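Local atomic coordinates of L-threonine-O-3-phosphate decarboxylase (Porphyromonas gingivalis, PDB entry 3FKD), a protein that probably binds pyridoxal 5'-phosphate and uses it, like class I and II aminotransferase relatives, to decarboxylate L-threonine O-3-phosphate. Residues 83-88 with 220-225; 53-58 with 231-236; 100-105 with 134-139. All coordinates share one frame; numbering follows the deposited sequence.

Contact 1: 83-88 with 220-225; sequences IAQAFR and AAFSTP
A86, on helix 75-86, and F222, in the loop that follows helix 213-220, have their CA atoms 7.0 Å apart. On the loop side a type I beta turn runs from A220 to S223, closed by the bond from S223 N to A220 O at 3.0 Å; F222 is its third residue, and its side chain sets out toward the helix. The F222 ring meets two neighbours. Over one face lies Q85, whose CG stands 4.2 Å from the ring centroid and 18° off the normal, the geometry of a CH-pi contact. Q85 runs extended from a CG anti to its own N (chi1 -160°), which carries the amide across the CG-CD1 side of the ring, OE1 by F222 CB and NE2 3.1 Å from F222 CD1. Amide and ring planes are 38° apart, so this is no parallel stack. A86 approaches obliquely, its CA 3.8 Å from F222 CE2. M108 of the second subunit also packs on F222. No hydrogen bond crosses between the segments: the ring is met by an amide over its face and an alanine obliquely, while Q85 NE2 gives an N-H to the OH of Y109 of the second subunit, placing this contact at the dimer interface.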
ATOM      1  N   ILE A  83     -10.557  -6.937  -4.598  1.00 23.32           N
ATOM      2  CA  ILE A  83     -11.478  -7.866  -5.273  1.00 23.02           C
ATOM      3  C   ILE A  83     -12.815  -7.954  -4.511  1.00 22.78           C
ATOM      4  O   ILE A  83     -13.885  -7.823  -5.100  1.00 23.98           O
ATOM      5  CB  ILE A  83     -10.854  -9.286  -5.388  1.00 22.97           C
ATOM      6  CG1 ILE A  83      -9.674  -9.317  -6.383  1.00 21.85           C
ATOM      7  CG2 ILE A  83     -11.905 -10.329  -5.759  1.00 23.04           C
ATOM      8  CD1 ILE A  83      -9.066 -10.718  -6.522  1.00 19.31           C
ATOM      9  N   ALA A  84     -12.726  -8.188  -3.205  1.00 22.22           N
ATOM     10  CA  ALA A  84     -13.848  -8.104  -2.275  1.00 23.25           C
ATOM     11  C   ALA A  84     -14.628  -6.826  -2.481  1.00 25.38           C
ATOM     12  O   ALA A  84     -15.843  -6.885  -2.640  1.00 25.50           O
ATOM     13  CB  ALA A  84     -13.366  -8.170  -0.854  1.00 23.57           C
ATOM     14  N   GLN A  85     -13.922  -5.687  -2.499  1.00 24.33           N
ATOM     15  CA  GLN A  85     -14.523  -4.368  -2.731  1.00 24.22           C
ATOM     16  C   GLN A  85     -15.354  -4.293  -4.008  1.00 25.55           C
ATOM     17  O   GLN A  85     -16.568  -3.924  -3.969  1.00 25.55           O
ATOM     18  CB  GLN A  85     -13.480  -3.242  -2.698  1.00 23.68           C
ATOM     19  CG  GLN A  85     -14.069  -1.863  -2.445  1.00 25.93           C
ATOM     20  CD  GLN A  85     -13.048  -0.720  -2.534  1.00 28.09           C
ATOM     21  OE1 GLN A  85     -11.868  -0.938  -2.813  1.00 30.06           O
ATOM     22  NE2 GLN A  85     -13.510   0.502  -2.316  1.00 26.14           N
ATOM     23  N   ALA A  86     -14.722  -4.640  -5.127  1.00 23.40           N
ATOM     24  CA  ALA A  86     -15.385  -4.584  -6.428  1.00 25.05           C
ATOM     25  C   ALA A  86     -16.702  -5.402  -6.463  1.00 29.17           C
ATOM     26  O   ALA A  86     -17.524  -5.211  -7.358  1.00 28.85           O
ATOM     27  CB  ALA A  86     -14.444  -5.038  -7.531  1.00 25.52           C
ATOM     28  N   PHE A  87     -16.883  -6.326  -5.508  1.00 28.52           N
ATOM     29  CA  PHE A  87     -18.037  -7.221  -5.517  1.00 28.13           C
ATOM     30  C   PHE A  87     -18.766  -7.298  -4.165  1.00 29.58           C
ATOM     31  O   PHE A  87     -19.214  -8.383  -3.751  1.00 30.47           O
ATOM     32  CB  PHE A  87     -17.630  -8.608  -6.054  1.00 28.50           C
ATOM     33  CG  PHE A  87     -17.169  -8.570  -7.484  1.00 28.23           C
ATOM     34  CD1 PHE A  87     -15.874  -8.233  -7.794  1.00 25.14           C
ATOM     35  CD2 PHE A  87     -18.062  -8.793  -8.519  1.00 29.57           C
ATOM     36  CE1 PHE A  87     -15.471  -8.147  -9.098  1.00 26.90           C
ATOM     37  CE2 PHE A  87     -17.655  -8.700  -9.834  1.00 29.05           C
ATOM     38  CZ  PHE A  87     -16.357  -8.388 -10.121  1.00 27.98           C
ATOM     39  N   ARG A  88     -18.885  -6.133  -3.512  1.00 27.65           N
ATOM     40  CA  ARG A  88     -19.543  -5.955  -2.211  1.00 30.54           C
ATOM     41  C   ARG A  88     -20.832  -6.748  -2.005  1.00 31.90           C
ATOM     42  O   ARG A  88     -21.110  -7.241  -0.908  1.00 34.08           O
ATOM     43  CB  ARG A  88     -19.855  -4.480  -1.952  1.00 30.85           C
ATOM     44  CG  ARG A  88     -20.892  -4.255  -0.867  1.00 33.00           C
ATOM     45  CD  ARG A  88     -20.690  -2.887  -0.262  1.00 40.68           C
ATOM     46  NE  ARG A  88     -21.422  -2.642   0.986  1.00 45.03           N
ATOM     47  CZ  ARG A  88     -21.730  -1.414   1.434  1.00 50.73           C
ATOM     48  NH1 ARG A  88     -21.384  -0.342   0.724  1.00 44.81           N
ATOM     49  NH2 ARG A  88     -22.395  -1.235   2.576  1.00 46.11           N
ATOM     50  N   ALA A 220     -10.826  -2.551 -11.452  1.00 30.41           N
ATOM     51  CA  ALA A 220     -10.039  -1.354 -11.786  1.00 30.15           C
ATOM     52  C   ALA A 220     -10.774  -0.095 -11.327  1.00 29.09           C
ATOM     53  O   ALA A 220     -10.174   0.951 -11.048  1.00 26.18           O
ATOM     54  CB  ALA A 220      -9.752  -1.297 -13.253  1.00 27.79           C
ATOM     55  N   ALA A 221     -12.082  -0.227 -11.183  1.00 29.93           N
ATOM     56  CA  ALA A 221     -12.904   0.914 -10.839  1.00 27.92           C
ATOM     57  C   ALA A 221     -12.595   1.445  -9.431  1.00 26.44           C
ATOM     58  O   ALA A 221     -12.957   2.573  -9.077  1.00 28.41           O
ATOM     59  CB  ALA A 221     -14.359   0.563 -11.007  1.00 26.34           C
ATOM     60  N   PHE A 222     -11.886   0.653  -8.649  1.00 25.77           N
ATOM     61  CA  PHE A 222     -11.430   1.093  -7.327  1.00 26.09           C
ATOM     62  C   PHE A 222      -9.909   1.208  -7.163  1.00 26.91           C
ATOM     63  O   PHE A 222      -9.433   1.190  -6.024  1.00 25.94           O
ATOM     64  CB  PHE A 222     -11.961   0.149  -6.251  1.00 26.77           C
ATOM     65  CG  PHE A 222     -13.448   0.084  -6.201  1.00 26.21           C
ATOM     66  CD1 PHE A 222     -14.162   0.934  -5.362  1.00 26.10           C
ATOM     67  CD2 PHE A 222     -14.146  -0.816  -7.010  1.00 26.52           C
ATOM     68  CE1 PHE A 222     -15.548   0.877  -5.304  1.00 24.10           C
ATOM     69  CE2 PHE A 222     -15.548  -0.873  -6.971  1.00 27.40           C
ATOM     70  CZ  PHE A 222     -16.246  -0.021  -6.112  1.00 24.66           C
ATOM     71  N   SER A 223      -9.162   1.319  -8.278  1.00 25.60           N
ATOM     72  CA  SER A 223      -7.711   1.494  -8.229  1.00 24.33           C
ATOM     73  C   SER A 223      -7.379   2.925  -7.866  1.00 22.02           C
ATOM     74  O   SER A 223      -8.013   3.862  -8.353  1.00 21.13           O
ATOM     75  CB  SER A 223      -7.016   1.136  -9.569  1.00 24.50           C
ATOM     76  OG  SER A 223      -7.208  -0.223  -9.958  1.00 26.11           O
ATOM     77  N   THR A 224      -6.354   3.082  -7.038  1.00 21.30           N
ATOM     78  CA  THR A 224      -5.881   4.380  -6.588  1.00 20.09           C
ATOM     79  C   THR A 224      -4.476   4.574  -7.107  1.00 20.08           C
ATOM     80  O   THR A 224      -3.705   3.645  -7.086  1.00 21.26           O
ATOM     81  CB  THR A 224      -5.958   4.485  -5.039  1.00 23.17           C
ATOM     82  OG1 THR A 224      -4.871   3.805  -4.416  1.00 20.91           O
ATOM     83  CG2 THR A 224      -7.273   3.855  -4.511  1.00 23.50           C
ATOM     84  N   PRO A 225      -4.139   5.782  -7.604  1.00 22.40           N
ATOM     85  CA  PRO A 225      -2.804   5.938  -8.222  1.00 21.92           C
ATOM     86  C   PRO A 225      -1.671   5.967  -7.214  1.00 20.29           C
ATOM     87  O   PRO A 225      -1.886   6.355  -6.065  1.00 18.67           O
ATOM     88  CB  PRO A 225      -2.879   7.312  -8.947  1.00 21.47           C
ATOM     89  CG  PRO A 225      -4.034   8.043  -8.312  1.00 21.02           C
ATOM     90  CD  PRO A 225      -4.852   7.073  -7.458  1.00 21.17           C
TER

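Contact 2: 53-58 with 231-236; sequences GTLRQM and LAIEAA
L55 holds its CG anti to the backbone N (chi1 -173°), and its chi2 of 47° turns both methyls toward helix 230-241. On that helix I233 has chi1 -88°, which places CG2 anti to the backbone N and leaves CG1 as the branch that meets the leucine. The backbones come nearest at L55 and I233, whose CA atoms are 6.7 Å apart. L55 CD2 does most of the touching. It lies 3.6 Å from A236 CB, 4.2 Å from I233 CG1 and 4.0 Å from the carbonyl O of I233, so one methyl meets two residues that stand three positions apart on the same face of a helix. The other methyl, CD1, reaches A236 CB at 4.0 Å, and the alanine methyl is thus approached by both branches of the leucine. No hydrogen bond crosses between the segments; the cohesion is apolar, and L55, I233 and A236 are all buried. Beyond these residues the same interface continues as L55 packs on L240, further along helix 230-241, and I233 on A52, just before helix 53-62. Away from this interface, R56 forms a salt bridge with D51 and a hydrogen bond with N67, and L231 packs on L231 of the second subunit. The contact thus joins two helices distant in sequence, 53-62 and 230-241, by apolar helix-helix packing within what is probably the pyridoxal-phosphate-binding fold of the class I and II aminotransferase family.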
ATOM      1  N   GLY A  53       2.749   0.901 -14.861  1.00 25.55           N
ATOM      2  CA  GLY A  53       2.415   0.386 -16.173  1.00 24.59           C
ATOM      3  C   GLY A  53       3.514  -0.380 -16.889  1.00 27.31           C
ATOM      4  O   GLY A  53       3.215  -1.267 -17.686  1.00 28.28           O
ATOM      5  N   THR A  54       4.778  -0.019 -16.655  1.00 24.95           N
ATOM      6  CA  THR A  54       5.875  -0.725 -17.265  1.00 25.09           C
ATOM      7  C   THR A  54       6.013  -2.126 -16.661  1.00 27.82           C
ATOM      8  O   THR A  54       6.240  -3.113 -17.394  1.00 26.83           O
ATOM      9  CB  THR A  54       7.216   0.067 -17.151  1.00 27.46           C
ATOM     10  OG1 THR A  54       7.097   1.284 -17.876  1.00 28.98           O
ATOM     11  CG2 THR A  54       8.326  -0.676 -17.781  1.00 23.44           C
ATOM     12  N   LEU A  55       5.875  -2.222 -15.333  1.00 25.96           N
ATOM     13  CA  LEU A  55       5.864  -3.529 -14.695  1.00 25.06           C
ATOM     14  C   LEU A  55       4.712  -4.361 -15.229  1.00 25.13           C
ATOM     15  O   LEU A  55       4.903  -5.514 -15.610  1.00 26.17           O
ATOM     16  CB  LEU A  55       5.806  -3.435 -13.174  1.00 23.67           C
ATOM     17  CG  LEU A  55       5.949  -4.726 -12.358  1.00 20.46           C
ATOM     18  CD1 LEU A  55       7.132  -5.561 -12.877  1.00 21.77           C
ATOM     19  CD2 LEU A  55       6.128  -4.411 -10.913  1.00 17.32           C
ATOM     20  N   ARG A  56       3.529  -3.758 -15.281  1.00 26.90           N
ATOM     21  CA  ARG A  56       2.343  -4.434 -15.790  1.00 27.10           C
ATOM     22  C   ARG A  56       2.615  -5.007 -17.163  1.00 27.91           C
ATOM     23  O   ARG A  56       2.370  -6.190 -17.418  1.00 27.62           O
ATOM     24  CB  ARG A  56       1.151  -3.477 -15.858  1.00 27.80           C
ATOM     25  CG  ARG A  56      -0.159  -4.163 -16.203  1.00 28.69           C
ATOM     26  CD  ARG A  56      -1.247  -3.149 -16.434  1.00 29.35           C
ATOM     27  NE  ARG A  56      -1.047  -2.400 -17.673  1.00 31.33           N
ATOM     28  CZ  ARG A  56      -0.909  -1.076 -17.738  1.00 33.76           C
ATOM     29  NH1 ARG A  56      -0.949  -0.338 -16.637  1.00 31.93           N
ATOM     30  NH2 ARG A  56      -0.742  -0.477 -18.906  1.00 33.73           N
ATOM     31  N   GLN A  57       3.129  -4.162 -18.043  1.00 27.85           N
ATOM     32  CA  GLN A  57       3.488  -4.583 -19.391  1.00 30.12           C
ATOM     33  C   GLN A  57       4.441  -5.797 -19.388  1.00 29.60           C
ATOM     34  O   GLN A  57       4.157  -6.800 -20.033  1.00 32.12           O
ATOM     35  CB  GLN A  57       4.041  -3.387 -20.170  1.00 33.47           C
ATOM     36  CG  GLN A  57       4.673  -3.681 -21.510  1.00 38.01           C
ATOM     37  CD  GLN A  57       3.680  -4.190 -22.535  1.00 46.27           C
ATOM     38  OE1 GLN A  57       3.382  -5.399 -22.604  1.00 45.90           O
ATOM     39  NE2 GLN A  57       3.173  -3.269 -23.363  1.00 49.12           N
HETATM   40  N   MSE A  58       5.544  -5.736 -18.651  1.00 28.36           N
HETATM   41  CA  MSE A  58       6.479  -6.872 -18.625  1.00 29.13           C
HETATM   42  C   MSE A  58       5.925  -8.154 -17.961  1.00 29.28           C
HETATM   43  O   MSE A  58       6.416  -9.253 -18.229  1.00 30.27           O
HETATM   44  CB  MSE A  58       7.778  -6.511 -17.923  1.00 28.83           C
HETATM   45  CG  MSE A  58       8.421  -5.192 -18.345  1.00 29.39           C
HETATM   46 SE   MSE A  58       9.796  -4.889 -16.991  1.00 56.90          SE
HETATM   47  CE  MSE A  58      10.020  -2.980 -17.062  1.00 32.32           C
ATOM     48  N   LEU A 231      10.431   1.359  -5.121  1.00 19.61           N
ATOM     49  CA  LEU A 231      11.439   0.341  -4.887  1.00 19.97           C
ATOM     50  C   LEU A 231      10.872  -1.024  -5.161  1.00 19.61           C
ATOM     51  O   LEU A 231      11.595  -1.876  -5.659  1.00 20.71           O
ATOM     52  CB  LEU A 231      11.911   0.367  -3.451  1.00 19.59           C
ATOM     53  CG  LEU A 231      12.870   1.484  -3.098  1.00 22.26           C
ATOM     54  CD1 LEU A 231      13.043   1.459  -1.580  1.00 22.11           C
ATOM     55  CD2 LEU A 231      14.232   1.377  -3.872  1.00 22.22           C
ATOM     56  N   ALA A 232       9.602  -1.239  -4.813  1.00 18.46           N
ATOM     57  CA  ALA A 232       8.950  -2.525  -5.073  1.00 18.03           C
ATOM     58  C   ALA A 232       8.857  -2.784  -6.556  1.00 18.35           C
ATOM     59  O   ALA A 232       9.074  -3.916  -7.005  1.00 18.59           O
ATOM     60  CB  ALA A 232       7.541  -2.630  -4.404  1.00 17.15           C
ATOM     61  N   ILE A 233       8.534  -1.746  -7.318  1.00 17.76           N
ATOM     62  CA  ILE A 233       8.417  -1.870  -8.772  1.00 19.19           C
ATOM     63  C   ILE A 233       9.779  -2.324  -9.310  1.00 19.61           C
ATOM     64  O   ILE A 233       9.877  -3.175 -10.193  1.00 18.86           O
ATOM     65  CB  ILE A 233       7.901  -0.537  -9.464  1.00 18.94           C
ATOM     66  CG1 ILE A 233       6.359  -0.509  -9.508  1.00 19.54           C
ATOM     67  CG2 ILE A 233       8.373  -0.447 -10.871  1.00 19.64           C
ATOM     68  CD1 ILE A 233       5.726   0.893  -9.350  1.00 20.66           C
ATOM     69  N   GLU A 234      10.809  -1.768  -8.690  1.00 19.12           N
ATOM     70  CA  GLU A 234      12.187  -1.943  -9.081  1.00 21.05           C
ATOM     71  C   GLU A 234      12.710  -3.360  -8.723  1.00 21.42           C
ATOM     72  O   GLU A 234      13.384  -3.997  -9.529  1.00 21.46           O
ATOM     73  CB  GLU A 234      13.008  -0.823  -8.436  1.00 21.08           C
ATOM     74  CG  GLU A 234      14.449  -0.786  -8.799  1.00 26.11           C
ATOM     75  CD  GLU A 234      14.740  -0.362 -10.249  1.00 28.40           C
ATOM     76  OE1 GLU A 234      13.833   0.082 -10.963  1.00 26.81           O
ATOM     77  OE2 GLU A 234      15.919  -0.477 -10.664  1.00 31.51           O
ATOM     78  N   ALA A 235      12.348  -3.852  -7.540  1.00 19.87           N
ATOM     79  CA  ALA A 235      12.672  -5.214  -7.139  1.00 20.51           C
ATOM     80  C   ALA A 235      12.032  -6.220  -8.073  1.00 21.07           C
ATOM     81  O   ALA A 235      12.686  -7.161  -8.541  1.00 23.39           O
ATOM     82  CB  ALA A 235      12.238  -5.476  -5.706  1.00 20.14           C
ATOM     83  N   ALA A 236      10.753  -6.022  -8.352  1.00 21.06           N
ATOM     84  CA  ALA A 236      10.022  -6.930  -9.233  1.00 21.34           C
ATOM     85  C   ALA A 236      10.600  -7.002 -10.644  1.00 21.21           C
ATOM     86  O   ALA A 236      10.725  -8.099 -11.200  1.00 22.21           O
ATOM     87  CB  ALA A 236       8.517  -6.586  -9.276  1.00 17.61           C
TER

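Contact 3: 100-105 with 134-139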
ATOM      1  N   ALA A 100      -6.243 -15.729   6.744  1.00 22.34           N
ATOM      2  CA  ALA A 100      -7.398 -15.083   7.398  1.00 23.91           C
ATOM      3  C   ALA A 100      -7.889 -13.888   6.594  1.00 26.48           C
ATOM      4  O   ALA A 100      -9.000 -13.342   6.797  1.00 26.14           O
ATOM      5  CB  ALA A 100      -7.025 -14.649   8.827  1.00 24.25           C
ATOM      6  N   GLU A 101      -7.035 -13.483   5.663  1.00 24.89           N
ATOM      7  CA  GLU A 101      -7.297 -12.317   4.860  1.00 24.18           C
ATOM      8  C   GLU A 101      -8.360 -12.491   3.778  1.00 23.70           C
ATOM      9  O   GLU A 101      -8.942 -11.498   3.353  1.00 25.27           O
ATOM     10  CB  GLU A 101      -5.979 -11.770   4.310  1.00 25.54           C
ATOM     11  CG  GLU A 101      -4.977 -11.430   5.439  1.00 25.09           C
ATOM     12  CD  GLU A 101      -5.470 -10.311   6.334  1.00 27.23           C
ATOM     13  OE1 GLU A 101      -6.230  -9.439   5.846  1.00 25.82           O
ATOM     14  OE2 GLU A 101      -5.094 -10.312   7.530  1.00 29.92           O
ATOM     15  N   TYR A 102      -8.627 -13.710   3.318  1.00 22.77           N
ATOM     16  CA  TYR A 102      -9.772 -13.888   2.431  1.00 23.27           C
ATOM     17  C   TYR A 102     -11.027 -13.537   3.213  1.00 24.14           C
ATOM     18  O   TYR A 102     -11.877 -12.769   2.738  1.00 23.41           O
ATOM     19  CB  TYR A 102      -9.897 -15.293   1.839  1.00 21.56           C
ATOM     20  CG  TYR A 102      -8.605 -15.933   1.413  1.00 21.76           C
ATOM     21  CD1 TYR A 102      -7.555 -15.170   0.857  1.00 20.18           C
ATOM     22  CD2 TYR A 102      -8.422 -17.322   1.556  1.00 20.69           C
ATOM     23  CE1 TYR A 102      -6.359 -15.784   0.461  1.00 20.56           C
ATOM     24  CE2 TYR A 102      -7.244 -17.940   1.178  1.00 21.41           C
ATOM     25  CZ  TYR A 102      -6.198 -17.169   0.632  1.00 21.54           C
ATOM     26  OH  TYR A 102      -5.023 -17.790   0.260  1.00 19.50           O
ATOM     27  N   GLU A 103     -11.109 -14.068   4.430  1.00 24.29           N
ATOM     28  CA  GLU A 103     -12.255 -13.807   5.276  1.00 25.76           C
ATOM     29  C   GLU A 103     -12.408 -12.309   5.572  1.00 26.39           C
ATOM     30  O   GLU A 103     -13.475 -11.746   5.357  1.00 24.39           O
ATOM     31  CB  GLU A 103     -12.177 -14.586   6.576  1.00 26.45           C
ATOM     32  CG  GLU A 103     -13.535 -14.903   7.162  1.00 29.87           C
ATOM     33  CD  GLU A 103     -13.475 -15.376   8.627  1.00 33.55           C
ATOM     34  OE1 GLU A 103     -12.725 -16.331   8.940  1.00 30.52           O
ATOM     35  OE2 GLU A 103     -14.200 -14.782   9.472  1.00 37.20           O
ATOM     36  N   ASP A 104     -11.338 -11.685   6.065  1.00 26.14           N
ATOM     37  CA  ASP A 104     -11.388 -10.300   6.494  1.00 25.52           C
ATOM     38  C   ASP A 104     -11.832  -9.431   5.351  1.00 24.95           C
ATOM     39  O   ASP A 104     -12.636  -8.538   5.552  1.00 24.06           O
ATOM     40  CB  ASP A 104     -10.039  -9.816   7.017  1.00 27.13           C
ATOM     41  CG  ASP A 104      -9.566 -10.596   8.225  1.00 31.75           C
ATOM     42  OD1 ASP A 104     -10.433 -11.109   8.989  1.00 36.73           O
ATOM     43  OD2 ASP A 104      -8.328 -10.706   8.412  1.00 30.29           O
ATOM     44  N   ALA A 105     -11.332  -9.719   4.150  1.00 24.38           N
ATOM     45  CA  ALA A 105     -11.753  -8.968   2.964  1.00 25.85           C
ATOM     46  C   ALA A 105     -13.248  -9.068   2.713  1.00 24.67           C
ATOM     47  O   ALA A 105     -13.930  -8.055   2.534  1.00 25.44           O
ATOM     48  CB  ALA A 105     -10.984  -9.396   1.717  1.00 22.99           C
ATOM     49  N   TRP A 134     -12.861 -19.100  -2.891  1.00 25.77           N
ATOM     50  CA  TRP A 134     -11.512 -18.657  -2.574  1.00 26.62           C
ATOM     51  C   TRP A 134     -10.577 -19.824  -2.194  1.00 27.02           C
ATOM     52  O   TRP A 134     -10.699 -20.435  -1.127  1.00 29.10           O
ATOM     53  CB  TRP A 134     -11.567 -17.610  -1.453  1.00 25.18           C
ATOM     54  CG  TRP A 134     -12.394 -16.340  -1.773  1.00 27.18           C
ATOM     55  CD1 TRP A 134     -13.756 -16.256  -1.982  1.00 27.25           C
ATOM     56  CD2 TRP A 134     -11.902 -14.993  -1.879  1.00 24.11           C
ATOM     57  NE1 TRP A 134     -14.124 -14.949  -2.227  1.00 24.09           N
ATOM     58  CE2 TRP A 134     -13.019 -14.154  -2.141  1.00 22.53           C
ATOM     59  CE3 TRP A 134     -10.633 -14.414  -1.749  1.00 24.24           C
ATOM     60  CZ2 TRP A 134     -12.902 -12.781  -2.299  1.00 23.68           C
ATOM     61  CZ3 TRP A 134     -10.507 -13.038  -1.915  1.00 23.74           C
ATOM     62  CH2 TRP A 134     -11.654 -12.233  -2.188  1.00 24.38           C
ATOM     63  N   LEU A 135      -9.641 -20.141  -3.072  1.00 26.15           N
ATOM     64  CA  LEU A 135      -8.729 -21.246  -2.818  1.00 26.09           C
ATOM     65  C   LEU A 135      -7.287 -20.806  -2.828  1.00 25.31           C
ATOM     66  O   LEU A 135      -6.932 -19.733  -3.326  1.00 26.14           O
ATOM     67  CB  LEU A 135      -8.935 -22.353  -3.840  1.00 27.84           C
ATOM     68  CG  LEU A 135     -10.404 -22.763  -3.834  1.00 29.95           C
ATOM     69  CD1 LEU A 135     -10.773 -23.516  -5.088  1.00 30.27           C
ATOM     70  CD2 LEU A 135     -10.726 -23.555  -2.561  1.00 27.92           C
ATOM     71  N   CYS A 136      -6.447 -21.626  -2.245  1.00 26.16           N
ATOM     72  CA  CYS A 136      -5.028 -21.342  -2.285  1.00 25.89           C
ATOM     73  C   CYS A 136      -4.366 -22.688  -2.407  1.00 25.52           C
ATOM     74  O   CYS A 136      -4.656 -23.607  -1.657  1.00 25.44           O
ATOM     75  CB  CYS A 136      -4.595 -20.553  -1.046  1.00 23.71           C
ATOM     76  SG  CYS A 136      -2.834 -20.336  -0.831  1.00 24.18           S
ATOM     77  N   ASN A 137      -3.494 -22.801  -3.389  1.00 26.75           N
ATOM     78  CA  ASN A 137      -2.950 -24.087  -3.743  1.00 27.24           C
ATOM     79  C   ASN A 137      -1.452 -23.962  -4.033  1.00 25.91           C
ATOM     80  O   ASN A 137      -1.077 -23.269  -4.980  1.00 25.63           O
ATOM     81  CB  ASN A 137      -3.728 -24.620  -4.960  1.00 28.21           C
ATOM     82  CG  ASN A 137      -3.261 -25.983  -5.383  1.00 30.26           C
ATOM     83  OD1 ASN A 137      -3.038 -26.825  -4.547  1.00 34.55           O
ATOM     84  ND2 ASN A 137      -3.089 -26.203  -6.668  1.00 31.02           N
ATOM     85  N   PRO A 138      -0.590 -24.607  -3.209  1.00 25.94           N
ATOM     86  CA  PRO A 138      -0.915 -25.376  -1.993  1.00 25.74           C
ATOM     87  C   PRO A 138      -1.368 -24.441  -0.890  1.00 24.72           C
ATOM     88  O   PRO A 138      -0.900 -23.313  -0.833  1.00 24.03           O
ATOM     89  CB  PRO A 138       0.431 -26.010  -1.604  1.00 23.40           C
ATOM     90  CG  PRO A 138       1.424 -25.151  -2.178  1.00 23.60           C
ATOM     91  CD  PRO A 138       0.847 -24.679  -3.494  1.00 23.50           C
ATOM     92  N   ASN A 139      -2.253 -24.913  -0.026  1.00 25.44           N
ATOM     93  CA  ASN A 139      -2.912 -24.082   0.978  1.00 24.03           C
ATOM     94  C   ASN A 139      -2.077 -23.746   2.214  1.00 22.04           C
ATOM     95  O   ASN A 139      -1.356 -24.568   2.710  1.00 23.46           O
ATOM     96  CB  ASN A 139      -4.220 -24.758   1.403  1.00 23.60           C
ATOM     97  CG  ASN A 139      -5.088 -23.865   2.260  1.00 23.95           C
ATOM     98  OD1 ASN A 139      -5.421 -22.736   1.881  1.00 24.79           O
ATOM     99  ND2 ASN A 139      -5.471 -24.366   3.418  1.00 25.82           N
TER
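Y102 meets W134 with its CB and C136 with its hydroxyl, so one side chain spans two residues of strand 132-136 that point to the same side of the sheet. Y102 CB lies 3.8 Å from W134 CE3, on the six-membered part of the indole, and the approach is oblique to both rings. At the far end, Y102 OH is 3.1 Å from C136 CB and 3.5 Å from C136 SG. The tyrosine has CG beside its backbone N (chi1 -40°), a torsion that lays the ring along the strand from W134 toward C136; Y102 and W134 run alongside each other with their ends pointing opposite ways. No hydrogen bond joins the two segments. The next shell supplies the polar partners: Y102 OH bonds to the OD2 of D166, on the neighbouring parallel strand 162-166, and W134 NE1 to the OG of S92, on strand 91-96. F80 of helix 75-86 meets the Y102 ring edge-to-face. Further out, N139 ND2 bonds to the P97 carbonyl, and a cis peptide precedes P138 in the Asn-Pro loop after the strand, which, as in aminotransferase relatives, probably lies near the cofactor. Y102 thus packs between helix 100-108 and strand 132-136, its CB on W134 and its OH beside C136, and the buried hydroxyl is satisfied by a carboxylate on the adjacent strand.

The three contacts are nested along the chain: contact 3 falls inside the loop closed by contact 1, and contact 1 inside that closed by contact 2. Contacts 1 and 3 have centres about 18 Å apart and touch, A84 CB lying 3.4 Å from A105 O, so helix 75-86 packs against helix 100-108. I83 also reaches W134, which ties helix 75-86 to strand 132-136 of the seven-stranded mixed sheet. Contact 2 touches neither, its centre about 20 Å from that of contact 1 and 25 Å from that of contact 3. P225 packs on E101 of the second subunit, so these helices and strands, probably of the cofactor-binding domain, extend to the dimer interface.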